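Local coordinates for protein acetyltransferase-like, GNAT family (Bacteroides thetaiotaomicron, PDB 3EY5) that probably transfers an acetyl group from acetyl-CoA to an amino group of its substrate, at residues K19-L24 and F64-D69; F79-A84 and K92-H97; E111-E116 and R120-Y125. One frame throughout, in Å; residues are numbered along the deposited sequence.

Contact 1: residues K19-L24 and F64-D69; sequences KFMEEL and FITYWD
Met-21, present as selenomethionine, reaches Phe-64 with its CG and holds its SE above the ring face, at a distance, while Leu-24, one helical turn further on, meets the rim of the same ring. The methionine touches with two parts of its chain. Met-21 CG comes within 3.7 Å of Phe-64 CG and as near to Phe-64 CB, at the root of the aromatic side chain. At the far end, Met-21 CE lies 3.9 Å from Phe-64 CE1. Met-21 CE also reaches Thr-66 CG2, at 3.8 Å, and the Met-21 and Thr-66 side chains cross at about a right angle. Between these contacts Met-21 SE stands 5.1 Å from the centroid of the Phe-64 ring and 17° off its normal: a rather distant Met-aromatic contact. The bend at chi2 (-84°) of Met-21 folds the chain along the strand, which is how one residue spans both Phe-64 and Thr-66. Leu-24 approaches differently: Leu-24 CD2 sits in the ring plane, 3.9 Å from Phe-64 CD2, and its CG is about as close. Phe-64 meets both residues because its CG stands between the backbone N and the carbonyl carbon (chi1 78°), with the CB directed at the helix.

The interface is apolar and all four touching residues are buried; the hydroxyl of Thr-66 is engaged by the backbone N of His-78 on the next strand. The axes of the two segments, 19-24 and 64-69, cross almost perpendicularly and approach to 9.3 Å. Helix 15-28 thus packs across one face of the central GNAT sheet. Phe-64 also touches His-78 and Ala-80 of strand 74-81, Met-21 and Thr-66 both reach Asn-52 of strand 50-57, and Leu-24 leans on Pro-83 in the loop beyond strand 74-81.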
loop_
_atom_site.group_PDB
_atom_site.type_symbol
_atom_site.label_atom_id
_atom_site.label_comp_id
_atom_site.label_asym_id
_atom_site.label_seq_id
_atom_site.Cartn_x
_atom_site.Cartn_y
_atom_site.Cartn_z
ATOM N N LYS A 19 -12.265 6.645 10.984
ATOM C CA LYS A 19 -13.461 6.647 10.156
ATOM C C LYS A 19 -13.174 7.303 8.805
ATOM O O LYS A 19 -13.658 6.837 7.779
ATOM C CB LYS A 19 -14.601 7.379 10.860
ATOM C CG LYS A 19 -15.985 6.904 10.437
ATOM C CD LYS A 19 -17.052 7.411 11.398
ATOM C CE LYS A 19 -18.415 6.738 11.154
ATOM N NZ LYS A 19 -18.609 5.476 11.952
ATOM N N PHE A 20 -12.389 8.380 8.813
ATOM C CA PHE A 20 -11.933 9.006 7.584
ATOM C C PHE A 20 -11.173 8.003 6.698
ATOM O O PHE A 20 -11.462 7.879 5.514
ATOM C CB PHE A 20 -11.033 10.223 7.881
ATOM C CG PHE A 20 -10.297 10.756 6.664
ATOM C CD1 PHE A 20 -10.937 11.608 5.764
ATOM C CD2 PHE A 20 -8.972 10.389 6.409
ATOM C CE1 PHE A 20 -10.260 12.098 4.646
ATOM C CE2 PHE A 20 -8.290 10.880 5.291
ATOM C CZ PHE A 20 -8.937 11.735 4.410
HETATM N N MSE A 21 -10.187 7.327 7.279
HETATM C CA MSE A 21 -9.400 6.304 6.573
HETATM C C MSE A 21 -10.337 5.225 5.989
HETATM O O MSE A 21 -10.275 4.894 4.789
HETATM C CB MSE A 21 -8.362 5.690 7.534
HETATM C CG MSE A 21 -7.564 4.483 7.032
HETATM SE SE MSE A 21 -8.485 2.776 7.268
HETATM C CE MSE A 21 -7.230 1.658 6.264
ATOM N N GLU A 22 -11.215 4.719 6.838
ATOM C CA GLU A 22 -12.163 3.669 6.493
ATOM C C GLU A 22 -13.166 4.039 5.366
ATOM O O GLU A 22 -13.396 3.231 4.468
ATOM C CB GLU A 22 -12.933 3.277 7.751
ATOM C CG GLU A 22 -13.534 1.884 7.696
ATOM C CD GLU A 22 -14.244 1.532 8.984
ATOM O OE1 GLU A 22 -15.439 1.905 9.144
ATOM O OE2 GLU A 22 -13.591 0.898 9.849
ATOM N N GLU A 23 -13.763 5.233 5.433
ATOM C CA GLU A 23 -14.629 5.717 4.361
ATOM C C GLU A 23 -13.862 5.821 3.028
ATOM O O GLU A 23 -14.327 5.358 1.987
ATOM C CB GLU A 23 -15.286 7.065 4.737
ATOM C CG GLU A 23 -16.259 7.613 3.656
ATOM C CD GLU A 23 -17.522 8.317 4.203
ATOM O OE1 GLU A 23 -17.512 8.818 5.360
ATOM O OE2 GLU A 23 -18.538 8.372 3.459
ATOM N N LEU A 24 -12.676 6.421 3.082
ATOM C CA LEU A 24 -11.860 6.621 1.910
ATOM C C LEU A 24 -11.396 5.287 1.284
ATOM O O LEU A 24 -11.423 5.113 0.052
ATOM C CB LEU A 24 -10.684 7.508 2.298
ATOM C CG LEU A 24 -9.678 7.854 1.230
ATOM C CD1 LEU A 24 -10.403 8.382 -0.044
ATOM C CD2 LEU A 24 -8.678 8.885 1.798
ATOM N N PHE A 64 -4.520 8.333 3.340
ATOM C CA PHE A 64 -4.094 7.306 4.294
ATOM C C PHE A 64 -3.117 6.411 3.560
ATOM O O PHE A 64 -3.084 6.383 2.322
ATOM C CB PHE A 64 -5.273 6.480 4.878
ATOM C CG PHE A 64 -5.796 5.419 3.934
ATOM C CD1 PHE A 64 -5.241 4.149 3.927
ATOM C CD2 PHE A 64 -6.792 5.719 3.023
ATOM C CE1 PHE A 64 -5.698 3.163 3.025
ATOM C CE2 PHE A 64 -7.264 4.750 2.120
ATOM C CZ PHE A 64 -6.705 3.464 2.122
ATOM N N ILE A 65 -2.318 5.692 4.326
ATOM C CA ILE A 65 -1.453 4.690 3.777
ATOM C C ILE A 65 -1.288 3.673 4.864
ATOM O O ILE A 65 -1.179 4.007 6.052
ATOM C CB ILE A 65 -0.054 5.290 3.359
ATOM C CG1 ILE A 65 0.934 4.192 2.918
ATOM C CG2 ILE A 65 0.578 6.093 4.508
ATOM C CD1 ILE A 65 1.844 4.640 1.774
ATOM N N THR A 66 -1.286 2.419 4.469
ATOM C CA THR A 66 -1.075 1.344 5.413
ATOM C C THR A 66 0.145 0.611 4.900
ATOM O O THR A 66 0.346 0.497 3.676
ATOM C CB THR A 66 -2.306 0.353 5.427
ATOM O OG1 THR A 66 -2.494 -0.217 4.122
ATOM C CG2 THR A 66 -3.520 1.079 5.753
ATOM N N TYR A 67 0.986 0.174 5.820
ATOM C CA TYR A 67 2.157 -0.553 5.441
ATOM C C TYR A 67 2.579 -1.523 6.535
ATOM O O TYR A 67 2.222 -1.395 7.720
ATOM C CB TYR A 67 3.300 0.414 5.049
ATOM C CG TYR A 67 3.884 1.162 6.214
ATOM C CD1 TYR A 67 4.842 0.571 7.024
ATOM C CD2 TYR A 67 3.454 2.464 6.529
ATOM C CE1 TYR A 67 5.374 1.233 8.107
ATOM C CE2 TYR A 67 3.997 3.157 7.639
ATOM C CZ TYR A 67 4.940 2.517 8.419
ATOM O OH TYR A 67 5.494 3.145 9.492
ATOM N N TRP A 68 3.358 -2.505 6.112
ATOM C CA TRP A 68 3.960 -3.450 7.011
ATOM C C TRP A 68 5.461 -3.211 7.082
ATOM O O TRP A 68 6.136 -2.934 6.076
ATOM C CB TRP A 68 3.736 -4.864 6.522
ATOM C CG TRP A 68 2.320 -5.251 6.441
ATOM C CD1 TRP A 68 1.408 -4.825 5.502
ATOM C CD2 TRP A 68 1.623 -6.149 7.311
ATOM N NE1 TRP A 68 0.198 -5.388 5.738
ATOM C CE2 TRP A 68 0.291 -6.213 6.844
ATOM C CE3 TRP A 68 1.989 -6.889 8.460
ATOM C CZ2 TRP A 68 -0.678 -7.017 7.450
ATOM C CZ3 TRP A 68 1.016 -7.689 9.084
ATOM C CH2 TRP A 68 -0.299 -7.746 8.575
ATOM N N ASP A 69 5.958 -3.393 8.295
ATOM C CA ASP A 69 7.362 -3.318 8.628
ATOM C C ASP A 69 7.912 -4.763 8.655
ATOM O O ASP A 69 7.481 -5.565 9.478
ATOM C CB ASP A 69 7.441 -2.631 9.990
ATOM C CG ASP A 69 8.830 -2.698 10.631
ATOM O OD1 ASP A 69 9.859 -2.912 9.916
ATOM O OD2 ASP A 69 8.887 -2.515 11.882
#

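Contact 2: residues F79-A84 and K92-H97; sequences FATNPA and KRTLEH
Phe-79 points its ring edge-on at helix 90-101, where Thr-94 and Leu-95 receive its far end. The packing is tightest at Thr-94: Thr-94 CG2 lies in the ring plane, 3.3 Å from Phe-79 CE2 and 3.4 Å from Phe-79 CZ, the two side chains coming from opposite directions. At the neighbouring corner Leu-95 CD1 lies 3.6 Å from Phe-79 CE1, the two side chains crossing at about a right angle. With chi1 -64°, OG1 of Thr-94 lies beside the backbone N and bonds to the carbonyl of Tyr-90, which leaves the methyl anti to N and facing the ring. With an alanine in place of Phe-79, the Thr-94 methyl and Leu-95 CD1 would probably lose their shared partner and a gap would open between strand and helix.

Strand 74-81 and helix 90-101 open a beta-alpha-beta crossover that returns to the sheet in the parallel strand 106-110. An R-x-x-G-x-G sequence runs from the connecting loop into the first turn of helix 90-101; in GNAT relatives this signature wraps the pyrophosphate of acetyl-CoA, so the contact probably borders the cofactor site.

Towards the end of the strand the fit slackens. Thr-81 still faces the helix, yet Thr-81 CG2 comes only to 4.3 Å from Thr-94 OG1. Beyond it the chain departs from the helix: Asn-82 OD1 accepts the backbone N of Ala-84 at 3.1 Å, in the carbonyl plane and on a lone pair, an Asx turn leading through the solvent-exposed Pro-83 and Ala-84.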
loop_
_atom_site.group_PDB
_atom_site.type_symbol
_atom_site.label_atom_id
_atom_site.label_comp_id
_atom_site.label_asym_id
_atom_site.label_seq_id
_atom_site.Cartn_x
_atom_site.Cartn_y
_atom_site.Cartn_z
ATOM N N PHE A 79 -2.854 2.554 -0.283
ATOM C CA PHE A 79 -2.437 3.901 -0.355
ATOM C C PHE A 79 -3.484 4.638 -1.196
ATOM O O PHE A 79 -3.725 4.259 -2.335
ATOM C CB PHE A 79 -1.069 3.938 -1.034
ATOM C CG PHE A 79 -0.601 5.301 -1.347
ATOM C CD1 PHE A 79 -0.389 5.684 -2.677
ATOM C CD2 PHE A 79 -0.376 6.218 -0.332
ATOM C CE1 PHE A 79 0.046 6.993 -2.994
ATOM C CE2 PHE A 79 0.075 7.527 -0.623
ATOM C CZ PHE A 79 0.285 7.913 -1.955
ATOM N N ALA A 80 -4.095 5.679 -0.625
ATOM C CA ALA A 80 -5.072 6.473 -1.364
ATOM C C ALA A 80 -5.160 7.894 -0.838
ATOM O O ALA A 80 -5.028 8.133 0.364
ATOM C CB ALA A 80 -6.462 5.800 -1.319
ATOM N N THR A 81 -5.347 8.838 -1.746
ATOM C CA THR A 81 -5.660 10.230 -1.369
ATOM C C THR A 81 -7.121 10.526 -1.686
ATOM O O THR A 81 -7.737 9.830 -2.504
ATOM C CB THR A 81 -4.798 11.221 -2.164
ATOM O OG1 THR A 81 -5.037 11.008 -3.569
ATOM C CG2 THR A 81 -3.289 11.017 -1.844
ATOM N N ASN A 82 -7.662 11.563 -1.056
ATOM C CA ASN A 82 -9.027 12.003 -1.279
ATOM C C ASN A 82 -9.307 12.442 -2.740
ATOM O O ASN A 82 -8.642 13.345 -3.254
ATOM C CB ASN A 82 -9.376 13.125 -0.306
ATOM C CG ASN A 82 -10.879 13.329 -0.166
ATOM O OD1 ASN A 82 -11.592 13.599 -1.136
ATOM N ND2 ASN A 82 -11.365 13.194 1.052
ATOM N N PRO A 83 -10.297 11.798 -3.399
ATOM C CA PRO A 83 -10.553 12.046 -4.827
ATOM C C PRO A 83 -11.030 13.479 -5.135
ATOM O O PRO A 83 -10.903 13.929 -6.273
ATOM C CB PRO A 83 -11.614 10.995 -5.201
ATOM C CG PRO A 83 -12.224 10.564 -3.914
ATOM C CD PRO A 83 -11.167 10.730 -2.852
ATOM N N ALA A 84 -11.543 14.190 -4.131
ATOM C CA ALA A 84 -11.848 15.622 -4.278
ATOM C C ALA A 84 -10.572 16.421 -4.593
ATOM O O ALA A 84 -10.596 17.395 -5.347
ATOM C CB ALA A 84 -12.505 16.158 -3.014
ATOM N N LYS A 92 2.116 12.981 -6.206
ATOM C CA LYS A 92 3.544 13.228 -6.277
ATOM C C LYS A 92 4.115 13.740 -4.945
ATOM O O LYS A 92 5.096 13.192 -4.436
ATOM C CB LYS A 92 3.819 14.197 -7.431
ATOM C CG LYS A 92 4.887 15.209 -7.173
ATOM C CD LYS A 92 4.549 16.554 -7.802
ATOM C CE LYS A 92 4.911 16.617 -9.286
ATOM N NZ LYS A 92 4.469 17.881 -10.005
ATOM N N ARG A 93 3.512 14.790 -4.394
ATOM C CA ARG A 93 3.929 15.330 -3.093
ATOM C C ARG A 93 3.941 14.223 -2.018
ATOM O O ARG A 93 4.887 14.115 -1.251
ATOM C CB ARG A 93 2.987 16.458 -2.649
ATOM C CG ARG A 93 3.225 17.822 -3.295
ATOM C CD ARG A 93 2.409 18.896 -2.561
ATOM N NE ARG A 93 3.080 19.396 -1.352
ATOM C CZ ARG A 93 2.452 19.869 -0.274
ATOM N NH1 ARG A 93 1.124 19.889 -0.237
ATOM N NH2 ARG A 93 3.148 20.317 0.775
ATOM N N THR A 94 2.909 13.386 -1.993
ATOM C CA THR A 94 2.845 12.299 -1.002
ATOM C C THR A 94 3.912 11.210 -1.190
ATOM O O THR A 94 4.492 10.709 -0.213
ATOM C CB THR A 94 1.446 11.634 -0.961
ATOM O OG1 THR A 94 0.485 12.596 -0.519
ATOM C CG2 THR A 94 1.437 10.473 0.017
ATOM N N LEU A 95 4.140 10.823 -2.441
ATOM C CA LEU A 95 5.100 9.771 -2.742
ATOM C C LEU A 95 6.482 10.256 -2.361
ATOM O O LEU A 95 7.239 9.548 -1.713
ATOM C CB LEU A 95 5.094 9.467 -4.231
ATOM C CG LEU A 95 4.858 8.026 -4.545
ATOM C CD1 LEU A 95 3.386 7.809 -4.191
ATOM C CD2 LEU A 95 5.095 7.819 -6.034
ATOM N N GLU A 96 6.777 11.482 -2.774
ATOM C CA GLU A 96 7.992 12.179 -2.411
ATOM C C GLU A 96 8.329 12.122 -0.909
ATOM O O GLU A 96 9.435 11.712 -0.542
ATOM C CB GLU A 96 7.861 13.612 -2.895
ATOM C CG GLU A 96 8.794 14.628 -2.302
ATOM C CD GLU A 96 8.471 16.049 -2.814
ATOM O OE1 GLU A 96 7.383 16.257 -3.411
ATOM O OE2 GLU A 96 9.314 16.958 -2.628
ATOM N N HIS A 97 7.392 12.514 -0.046
ATOM C CA HIS A 97 7.631 12.450 1.401
ATOM C C HIS A 97 7.540 11.030 1.974
ATOM O O HIS A 97 8.070 10.760 3.043
ATOM C CB HIS A 97 6.717 13.401 2.195
ATOM C CG HIS A 97 6.966 13.359 3.672
ATOM N ND1 HIS A 97 7.997 14.048 4.274
ATOM C CD2 HIS A 97 6.349 12.671 4.659
ATOM C CE1 HIS A 97 7.987 13.802 5.571
ATOM N NE2 HIS A 97 7.003 12.960 5.828
#

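Contact 3: residues E111-E116 and R120-Y125; sequences ERPVEE and RRINFY
Arg-120 N donates to Glu-116 O at 3.0 Å, a backbone bond of the first turn of helix 116-127. The two side chains run alongside each other, pointing the same way, with the aliphatic part of Glu-116 over one face of the Arg-120 guanidinium. Both residues have alternate conformers, so the detail of this overlap is doubtful; in the conformers given, Glu-116 OE1 and Arg-120 NH2 are 4.3 Å apart, beyond a salt bridge. Outside the two segments, Arg-121 NE binds a sulfate ion that probably came from the crystallisation liquor.

Ile-122, the buried member, carries the packing. Ile-122 CD1 lies on Pro-113 CD at 3.9 Å and against the backbone carbonyl oxygen of Glu-111, and the same side chain touches Val-110 on strand 106-110. Pro-113 centres an inverse gamma turn, closed by Val-114 N on Arg-112 O at 2.6 Å. The Arg-112 side chain, directed away from helix 116-127, is held by the carboxylate of Asp-136 and by the carbonyls of Tyr-137 and Met-151. Glu-115 then takes the N-cap position. This is the connection from strand 106-110 into helix 116-127 in the acetyltransferase fold of the GNAT family.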
loop_
_atom_site.group_PDB
_atom_site.type_symbol
_atom_site.label_atom_id
_atom_site.label_comp_id
_atom_site.label_asym_id
_atom_site.label_seq_id
_atom_site.Cartn_x
_atom_site.Cartn_y
_atom_site.Cartn_z
ATOM N N GLU A 111 -1.120 -3.304 -10.615
ATOM C CA GLU A 111 -1.727 -4.016 -11.725
ATOM C C GLU A 111 -0.792 -4.192 -12.926
ATOM O O GLU A 111 0.066 -3.323 -13.191
ATOM C CB GLU A 111 -2.977 -3.267 -12.144
ATOM C CG GLU A 111 -4.173 -3.755 -11.377
ATOM C CD GLU A 111 -4.620 -5.095 -11.942
ATOM O OE1 GLU A 111 -5.558 -5.706 -11.376
ATOM O OE2 GLU A 111 -4.019 -5.532 -12.967
ATOM N N ARG A 112 -0.928 -5.312 -13.633
ATOM C CA ARG A 112 -0.080 -5.535 -14.806
ATOM C C ARG A 112 -0.575 -4.647 -15.962
ATOM O O ARG A 112 -1.777 -4.361 -16.043
ATOM C CB ARG A 112 0.023 -7.028 -15.182
ATOM C CG ARG A 112 0.631 -7.830 -14.096
ATOM C CD ARG A 112 0.947 -9.213 -14.615
ATOM N NE ARG A 112 1.329 -10.094 -13.531
ATOM C CZ ARG A 112 1.487 -11.402 -13.685
ATOM N NH1 ARG A 112 1.295 -11.934 -14.872
ATOM N NH2 ARG A 112 1.809 -12.162 -12.651
ATOM N N PRO A 113 0.361 -4.162 -16.822
ATOM C CA PRO A 113 -0.014 -3.116 -17.770
ATOM C C PRO A 113 -0.878 -3.642 -18.903
ATOM O O PRO A 113 -0.472 -3.648 -20.062
ATOM C CB PRO A 113 1.326 -2.624 -18.307
ATOM C CG PRO A 113 2.244 -3.722 -18.115
ATOM C CD PRO A 113 1.817 -4.389 -16.843
ATOM N N VAL A 114 -2.085 -4.041 -18.578
ATOM C CA VAL A 114 -3.010 -4.441 -19.605
ATOM C C VAL A 114 -3.838 -3.236 -20.050
ATOM O O VAL A 114 -3.871 -2.919 -21.228
ATOM C CB VAL A 114 -3.878 -5.581 -19.130
ATOM C CG1 VAL A 114 -5.105 -5.722 -20.023
ATOM C CG2 VAL A 114 -3.036 -6.889 -19.106
ATOM N N GLU A 115 -4.464 -2.551 -19.101
ATOM C CA GLU A 115 -5.257 -1.377 -19.450
ATOM C C GLU A 115 -4.433 -0.089 -19.389
ATOM O O GLU A 115 -3.344 -0.045 -18.780
ATOM C CB GLU A 115 -6.501 -1.286 -18.561
ATOM C CG GLU A 115 -7.350 -2.563 -18.526
ATOM C CD GLU A 115 -8.152 -2.784 -19.787
ATOM O OE1 GLU A 115 -7.578 -3.242 -20.797
ATOM O OE2 GLU A 115 -9.372 -2.516 -19.759
ATOM N N GLU A 116 -4.949 0.950 -20.068
ATOM C CA GLU A 116 -4.291 2.260 -20.086
ATOM C C GLU A 116 -3.967 2.719 -18.676
ATOM O O GLU A 116 -2.860 3.136 -18.402
ATOM C CB GLU A 116 -5.150 3.321 -20.769
ATOM C CG GLU A 116 -4.519 3.917 -21.988
ATOM C CD GLU A 116 -4.461 2.950 -23.150
ATOM O OE1 GLU A 116 -4.641 3.423 -24.296
ATOM O OE2 GLU A 116 -4.237 1.730 -22.924
ATOM N N ARG A 120 -0.315 3.750 -16.982
ATOM C CA ARG A 120 -0.061 5.058 -16.382
ATOM C C ARG A 120 0.433 4.988 -14.928
ATOM O O ARG A 120 1.328 5.758 -14.521
ATOM C CB ARG A 120 -1.309 5.944 -16.480
ATOM C CG ARG A 120 -1.246 6.990 -17.599
ATOM C CD ARG A 120 -2.033 6.592 -18.843
ATOM N NE ARG A 120 -1.289 5.706 -19.731
ATOM C CZ ARG A 120 -1.590 5.500 -21.012
ATOM N NH1 ARG A 120 -0.849 4.666 -21.740
ATOM N NH2 ARG A 120 -2.624 6.129 -21.571
ATOM N N ARG A 121 -0.146 4.070 -14.137
ATOM C CA ARG A 121 0.247 3.906 -12.726
ATOM C C ARG A 121 1.708 3.479 -12.673
ATOM O O ARG A 121 2.457 3.977 -11.889
ATOM C CB ARG A 121 -0.567 2.827 -11.992
ATOM C CG ARG A 121 -2.099 2.935 -11.927
ATOM C CD ARG A 121 -2.626 4.335 -11.624
ATOM N NE ARG A 121 -2.774 4.649 -10.202
ATOM C CZ ARG A 121 -3.915 5.045 -9.630
ATOM N NH1 ARG A 121 -5.024 5.179 -10.354
ATOM N NH2 ARG A 121 -3.946 5.323 -8.325
ATOM N N ILE A 122 2.098 2.539 -13.532
ATOM C CA ILE A 122 3.483 2.070 -13.535
ATOM C C ILE A 122 4.437 3.206 -13.912
ATOM O O ILE A 122 5.431 3.427 -13.211
ATOM C CB ILE A 122 3.654 0.800 -14.393
ATOM C CG1 ILE A 122 3.077 -0.378 -13.604
ATOM C CG2 ILE A 122 5.110 0.518 -14.677
ATOM C CD1 ILE A 122 2.615 -1.470 -14.427
ATOM N N ASN A 123 4.130 3.961 -14.974
ATOM C CA ASN A 123 4.995 5.107 -15.294
ATOM C C ASN A 123 5.003 6.186 -14.200
ATOM O O ASN A 123 6.053 6.802 -13.931
ATOM C CB ASN A 123 4.695 5.694 -16.683
ATOM C CG ASN A 123 4.993 4.678 -17.797
ATOM O OD1 ASN A 123 6.082 4.141 -17.861
ATOM N ND2 ASN A 123 4.033 4.418 -18.646
ATOM N N PHE A 124 3.866 6.410 -13.566
ATOM C CA PHE A 124 3.861 7.300 -12.427
ATOM C C PHE A 124 4.876 6.804 -11.353
ATOM O O PHE A 124 5.748 7.549 -10.918
ATOM C CB PHE A 124 2.464 7.448 -11.859
ATOM C CG PHE A 124 2.431 8.110 -10.541
ATOM C CD1 PHE A 124 2.443 9.483 -10.450
ATOM C CD2 PHE A 124 2.401 7.360 -9.378
ATOM C CE1 PHE A 124 2.411 10.108 -9.202
ATOM C CE2 PHE A 124 2.373 7.978 -8.118
ATOM C CZ PHE A 124 2.386 9.346 -8.031
ATOM N N TYR A 125 4.804 5.535 -10.972
ATOM C CA TYR A 125 5.719 5.070 -9.939
ATOM C C TYR A 125 7.187 5.073 -10.386
ATOM O O TYR A 125 8.083 5.369 -9.568
ATOM C CB TYR A 125 5.305 3.709 -9.415
ATOM C CG TYR A 125 4.089 3.759 -8.504
ATOM C CD1 TYR A 125 4.169 4.366 -7.259
ATOM C CD2 TYR A 125 2.873 3.190 -8.880
ATOM C CE1 TYR A 125 3.099 4.423 -6.419
ATOM C CE2 TYR A 125 1.757 3.220 -8.014
ATOM C CZ TYR A 125 1.892 3.843 -6.792
ATOM O OH TYR A 125 0.835 3.912 -5.912
#

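Overall arrangement
From the N terminus, contact 1 closes the longest loop: 39 residues, including helix 37-46 and strand 50-57, separate helix segment 19-24 from strand segment 64-69. Contact 2 follows with a seven-residue gap across the turn into helix 90-101, and contact 3 with three residues at the start of helix 116-127. The three are in series; none nests within or crosses another. Contacts 1 and 2 share the sheet, where Phe-64 N probably bonds to Ala-80 O at 3.0 Å on adjacent strands. Leu-95 of contact 2 packs on Phe-124 and Tyr-125 of contact 3, joining two helices. Contacts 1 and 3, centres about 22 Å apart, lie on opposite sides of the chain's centre.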